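Local coordinates for protein restriction endonuclease (Mycobacterium sp., PDB 4F0Q) that probably recognises DNA carrying methylated cytosine and cleaves it, acting as a tetrameric, modification-dependent restriction endonuclease, at residues G44-Y48 with H49-S53; G412-A415 with A416-R420. All coordinates share one frame; numbering follows the deposited sequence.

Contact 1. Residues G44-Y48 with H49-S53; sequences GFVNY and HWLTS
Thr52 lays its methyl over one face of the Tyr48 ring: CG2 sits 3.7 Å from the ring centroid, displaced toward the CE1 and CZ rim, a CH-pi contact one helical turn along the chain. The same tyrosine also presents an edge. Its CD2 stands over the centre of the His49 imidazole, 3.8 Å above that plane, in an edge-to-face pair with the two planes at 85°. With chi1 at 168°, the Tyr48 ring lies beside its own carbonyl carbon, where the Thr52 methyl reaches it, whereas His49 keeps CG beside the N (chi1 -71°) and sends its imidazole to the CD2 side of the tyrosine. Tyr31 packs against both rings, and Tyr48 OH is hydrogen-bonded to Val62 O.

The backbone turns from strand 45-47 into helix 48-52 at Asn47, the N-cap. Its OD1 receives a weak bond from His49 N at 3.5 Å, while its ND2 is held by Asn36 O. Farther along, Leu51 N donates to Asn47 O at 3.2 Å, and Thr52 N to Tyr48 O at 2.9 Å. Elsewhere on the turn, Val46 CG1 touches Trp50 CE3 at 4.3 Å and lies 4.4 Å from Leu51 CB. Val46 and Leu51 also both pack on Leu29 of strand 28-30, the parallel neighbour of strand 45-47.

The chemistry is that of a short, mostly buried helix start. The asparagine cap offers an acceptor to an N-H of the first turn, though the long bond suggests a modest share of the hold. It is one of several contacts there, beside the aromatic and methyl ones, and the outside bonds of Asn47 ND2 and Tyr48 OH satisfy those two polar ends.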
loop_
_atom_site.group_PDB
_atom_site.type_symbol
_atom_site.label_atom_id
_atom_site.label_comp_id
_atom_site.label_asym_id
_atom_site.label_seq_id
_atom_site.Cartn_x
_atom_site.Cartn_y
_atom_site.Cartn_z
ATOM N N GLY A 44 -46.178 -1.149 -19.634
ATOM C CA GLY A 44 -45.909 -0.469 -18.380
ATOM C C GLY A 44 -44.499 0.080 -18.279
ATOM O O GLY A 44 -44.138 0.702 -17.280
ATOM N N PHE A 45 -43.699 -0.150 -19.315
ATOM C CA PHE A 45 -42.315 0.310 -19.328
ATOM C C PHE A 45 -41.977 1.035 -20.624
ATOM O O PHE A 45 -42.685 0.902 -21.623
ATOM C CB PHE A 45 -41.356 -0.864 -19.114
ATOM C CG PHE A 45 -41.432 -1.464 -17.739
ATOM C CD1 PHE A 45 -42.373 -2.437 -17.441
ATOM C CD2 PHE A 45 -40.561 -1.057 -16.744
ATOM C CE1 PHE A 45 -42.445 -2.989 -16.176
ATOM C CE2 PHE A 45 -40.626 -1.607 -15.477
ATOM C CZ PHE A 45 -41.570 -2.574 -15.195
ATOM N N VAL A 46 -40.893 1.802 -20.600
ATOM C CA VAL A 46 -40.441 2.532 -21.776
ATOM C C VAL A 46 -40.015 1.573 -22.881
ATOM O O VAL A 46 -39.199 0.677 -22.661
ATOM C CB VAL A 46 -39.266 3.470 -21.439
ATOM C CG1 VAL A 46 -38.731 4.132 -22.701
ATOM C CG2 VAL A 46 -39.698 4.515 -20.423
ATOM N N ASN A 47 -40.583 1.761 -24.067
ATOM C CA ASN A 47 -40.242 0.941 -25.220
ATOM C C ASN A 47 -38.796 1.172 -25.648
ATOM O O ASN A 47 -38.387 2.307 -25.892
ATOM C CB ASN A 47 -41.196 1.233 -26.380
ATOM C CG ASN A 47 -40.971 0.319 -27.569
ATOM O OD1 ASN A 47 -40.364 -0.745 -27.445
ATOM N ND2 ASN A 47 -41.465 0.730 -28.731
ATOM N N TYR A 48 -38.028 0.089 -25.723
ATOM C CA TYR A 48 -36.620 0.159 -26.097
ATOM C C TYR A 48 -36.427 0.734 -27.496
ATOM O O TYR A 48 -35.637 1.656 -27.695
ATOM C CB TYR A 48 -35.977 -1.231 -26.011
ATOM C CG TYR A 48 -34.607 -1.319 -26.652
ATOM C CD1 TYR A 48 -33.459 -1.039 -25.924
ATOM C CD2 TYR A 48 -34.464 -1.691 -27.985
ATOM C CE1 TYR A 48 -32.207 -1.121 -26.508
ATOM C CE2 TYR A 48 -33.221 -1.772 -28.575
ATOM C CZ TYR A 48 -32.096 -1.487 -27.835
ATOM O OH TYR A 48 -30.855 -1.570 -28.425
ATOM N N HIS A 49 -37.153 0.178 -28.462
ATOM C CA HIS A 49 -36.977 0.543 -29.864
ATOM C C HIS A 49 -37.338 1.995 -30.158
ATOM O O HIS A 49 -36.815 2.588 -31.100
ATOM C CB HIS A 49 -37.759 -0.407 -30.773
ATOM C CG HIS A 49 -37.170 -1.781 -30.851
ATOM N ND1 HIS A 49 -35.997 -2.048 -31.522
ATOM C CD2 HIS A 49 -37.587 -2.961 -30.337
ATOM C CE1 HIS A 49 -35.717 -3.335 -31.422
ATOM N NE2 HIS A 49 -36.668 -3.913 -30.708
ATOM N N TRP A 50 -38.226 2.568 -29.356
ATOM C CA TRP A 50 -38.537 3.984 -29.492
ATOM C C TRP A 50 -37.406 4.834 -28.928
ATOM O O TRP A 50 -37.027 5.848 -29.512
ATOM C CB TRP A 50 -39.843 4.339 -28.785
ATOM C CG TRP A 50 -40.042 5.818 -28.679
ATOM C CD1 TRP A 50 -40.575 6.642 -29.625
ATOM C CD2 TRP A 50 -39.687 6.654 -27.571
ATOM N NE1 TRP A 50 -40.582 7.939 -29.173
ATOM C CE2 TRP A 50 -40.041 7.974 -27.915
ATOM C CE3 TRP A 50 -39.105 6.415 -26.322
ATOM C CZ2 TRP A 50 -39.837 9.050 -27.053
ATOM C CZ3 TRP A 50 -38.903 7.485 -25.468
ATOM C CH2 TRP A 50 -39.268 8.785 -25.838
ATOM N N LEU A 51 -36.878 4.413 -27.784
ATOM C CA LEU A 51 -35.826 5.157 -27.104
ATOM C C LEU A 51 -34.534 5.165 -27.917
ATOM O O LEU A 51 -33.823 6.168 -27.956
ATOM C CB LEU A 51 -35.578 4.569 -25.712
ATOM C CG LEU A 51 -34.566 5.282 -24.813
ATOM C CD1 LEU A 51 -34.983 6.724 -24.563
ATOM C CD2 LEU A 51 -34.401 4.532 -23.500
ATOM N N THR A 52 -34.243 4.046 -28.571
ATOM C CA THR A 52 -33.006 3.908 -29.335
ATOM C C THR A 52 -33.156 4.369 -30.782
ATOM O O THR A 52 -32.189 4.814 -31.401
ATOM C CB THR A 52 -32.495 2.456 -29.324
ATOM O OG1 THR A 52 -33.510 1.584 -29.839
ATOM C CG2 THR A 52 -32.139 2.032 -27.911
ATOM N N SER A 53 -34.366 4.257 -31.318
ATOM C CA SER A 53 -34.623 4.646 -32.699
ATOM C C SER A 53 -36.084 5.021 -32.910
ATOM O O SER A 53 -36.856 4.223 -33.440
ATOM C CB SER A 53 -34.241 3.512 -33.650
ATOM O OG SER A 53 -34.488 3.874 -34.996
#

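Contact 2. Residues G412-A415 with A416-R420; sequences GTLA and ATVRR
Thr417 turns its OG1 back beside its own backbone N (chi1 -54°), which brings the hydroxyl against the carbonyl of Thr413, one turn earlier in helix 411-425. Val418 does the equivalent with a methyl: CG1 is anti to the N (chi1 161°), leaving CG2 beside the N and facing Leu414. The hydroxyl donates to Thr413 O at a short 2.6 Å, from above the carbonyl plane and 35° out of it. Thr417 N grips the same oxygen at 2.9 Å from the opposite face of that plane, so the two donors bracket the acceptor and the hydroxyl of the buried Thr417 finds its partner within its own helix. The Thr413 side chain runs alongside that of Thr417, its CG2 lying 3.9 Å from the hydroxyl.

Leu414 and Val418 also run in the same direction next to each other, with CD1 of the leucine 3.8 Å from CG2 of the valine. Both rest on Val307 of helix 297-314, while Thr417 meets Glu310 and Val311 of that helix. Another flank faces helix 281-292, where Ala416 and Arg419 touch Glu282. Thr413 packs on Lys345 of the second subunit.

Further backbone bonds, from Ala416 N to Gly412 O at 2.9 Å and from Arg419 N to Ala415 O, continue the regular pattern. The whole is characteristic of an alpha-helix with i to i+4 pairing and a threonine hydroxyl bonded back to the preceding turn, here packed against helices 297-314 and 281-292 in the PDDEXK-type endonuclease fold.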
loop_
_atom_site.group_PDB
_atom_site.type_symbol
_atom_site.label_atom_id
_atom_site.label_comp_id
_atom_site.label_asym_id
_atom_site.label_seq_id
_atom_site.Cartn_x
_atom_site.Cartn_y
_atom_site.Cartn_z
ATOM N N GLY A 412 -18.118 -15.949 -0.329
ATOM C CA GLY A 412 -18.488 -15.824 -1.727
ATOM C C GLY A 412 -17.292 -15.586 -2.626
ATOM O O GLY A 412 -17.124 -16.254 -3.650
ATOM N N THR A 413 -16.454 -14.630 -2.236
ATOM C CA THR A 413 -15.251 -14.302 -2.990
ATOM C C THR A 413 -14.307 -15.497 -3.044
ATOM O O THR A 413 -13.741 -15.806 -4.095
ATOM C CB THR A 413 -14.514 -13.099 -2.373
ATOM O OG1 THR A 413 -15.418 -11.995 -2.250
ATOM C CG2 THR A 413 -13.335 -12.690 -3.242
ATOM N N LEU A 414 -14.146 -16.169 -1.908
ATOM C CA LEU A 414 -13.302 -17.357 -1.824
ATOM C C LEU A 414 -13.805 -18.463 -2.744
ATOM O O LEU A 414 -13.026 -19.073 -3.470
ATOM C CB LEU A 414 -13.234 -17.872 -0.385
ATOM C CG LEU A 414 -12.566 -19.235 -0.188
ATOM C CD1 LEU A 414 -11.083 -19.168 -0.521
ATOM C CD2 LEU A 414 -12.780 -19.741 1.230
ATOM N N ALA A 415 -15.110 -18.714 -2.707
ATOM C CA ALA A 415 -15.715 -19.759 -3.526
ATOM C C ALA A 415 -15.572 -19.460 -5.015
ATOM O O ALA A 415 -15.185 -20.331 -5.796
ATOM C CB ALA A 415 -17.179 -19.936 -3.159
ATOM N N ALA A 416 -15.884 -18.225 -5.398
ATOM C CA ALA A 416 -15.781 -17.804 -6.792
ATOM C C ALA A 416 -14.344 -17.905 -7.300
ATOM O O ALA A 416 -14.090 -18.439 -8.387
ATOM C CB ALA A 416 -16.306 -16.384 -6.957
ATOM N N THR A 417 -13.411 -17.394 -6.502
ATOM C CA THR A 417 -11.998 -17.410 -6.858
ATOM C C THR A 417 -11.485 -18.836 -7.004
ATOM O O THR A 417 -10.819 -19.164 -7.982
ATOM C CB THR A 417 -11.141 -16.678 -5.808
ATOM O OG1 THR A 417 -11.653 -15.354 -5.607
ATOM C CG2 THR A 417 -9.692 -16.596 -6.264
ATOM N N VAL A 418 -11.803 -19.680 -6.026
ATOM C CA VAL A 418 -11.389 -21.079 -6.046
ATOM C C VAL A 418 -11.956 -21.809 -7.263
ATOM O O VAL A 418 -11.246 -22.563 -7.929
ATOM C CB VAL A 418 -11.798 -21.808 -4.744
ATOM C CG1 VAL A 418 -11.796 -23.314 -4.940
ATOM C CG2 VAL A 418 -10.869 -21.416 -3.604
ATOM N N ARG A 419 -13.230 -21.570 -7.556
ATOM C CA ARG A 419 -13.863 -22.162 -8.731
ATOM C C ARG A 419 -13.173 -21.727 -10.021
ATOM O O ARG A 419 -12.934 -22.547 -10.913
ATOM C CB ARG A 419 -15.353 -21.816 -8.775
ATOM C CG ARG A 419 -16.221 -22.719 -7.917
ATOM C CD ARG A 419 -17.654 -22.222 -7.863
ATOM N NE ARG A 419 -18.137 -21.798 -9.173
ATOM C CZ ARG A 419 -18.676 -22.613 -10.073
ATOM N NH1 ARG A 419 -18.803 -23.906 -9.807
ATOM N NH2 ARG A 419 -19.086 -22.136 -11.240
ATOM N N ARG A 420 -12.849 -20.440 -10.114
ATOM C CA ARG A 420 -12.136 -19.919 -11.279
ATOM C C ARG A 420 -10.766 -20.582 -11.436
ATOM O O ARG A 420 -10.405 -21.028 -12.526
ATOM C CB ARG A 420 -11.974 -18.401 -11.177
ATOM C CG ARG A 420 -11.488 -17.741 -12.459
ATOM C CD ARG A 420 -11.119 -16.278 -12.239
ATOM N NE ARG A 420 -12.155 -15.548 -11.513
ATOM C CZ ARG A 420 -12.020 -15.099 -10.269
ATOM N NH1 ARG A 420 -10.887 -15.297 -9.610
ATOM N NH2 ARG A 420 -13.016 -14.446 -9.684
#

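In the fold
Contact 1 comes first along the chain, where strand 45-47 passes into helix 48-52; contact 2 follows far later, within helix 411-425. Their centres are about 38 Å apart, their nearest atoms about 29 Å, and they lie on opposite sides of the chain's centre without touching. Contact 1 belongs to the large mixed sheet of the N-terminal half, through strand 45-47. The helix of contact 2 follows directly after strand 406-409, an outer strand of the five-stranded sheet whose strand 347-357 carries Gln355 and Ala356, which bind magnesium together with Asp334. The two thus sample separate halves, probably for modified-DNA recognition and for cleavage, respectively.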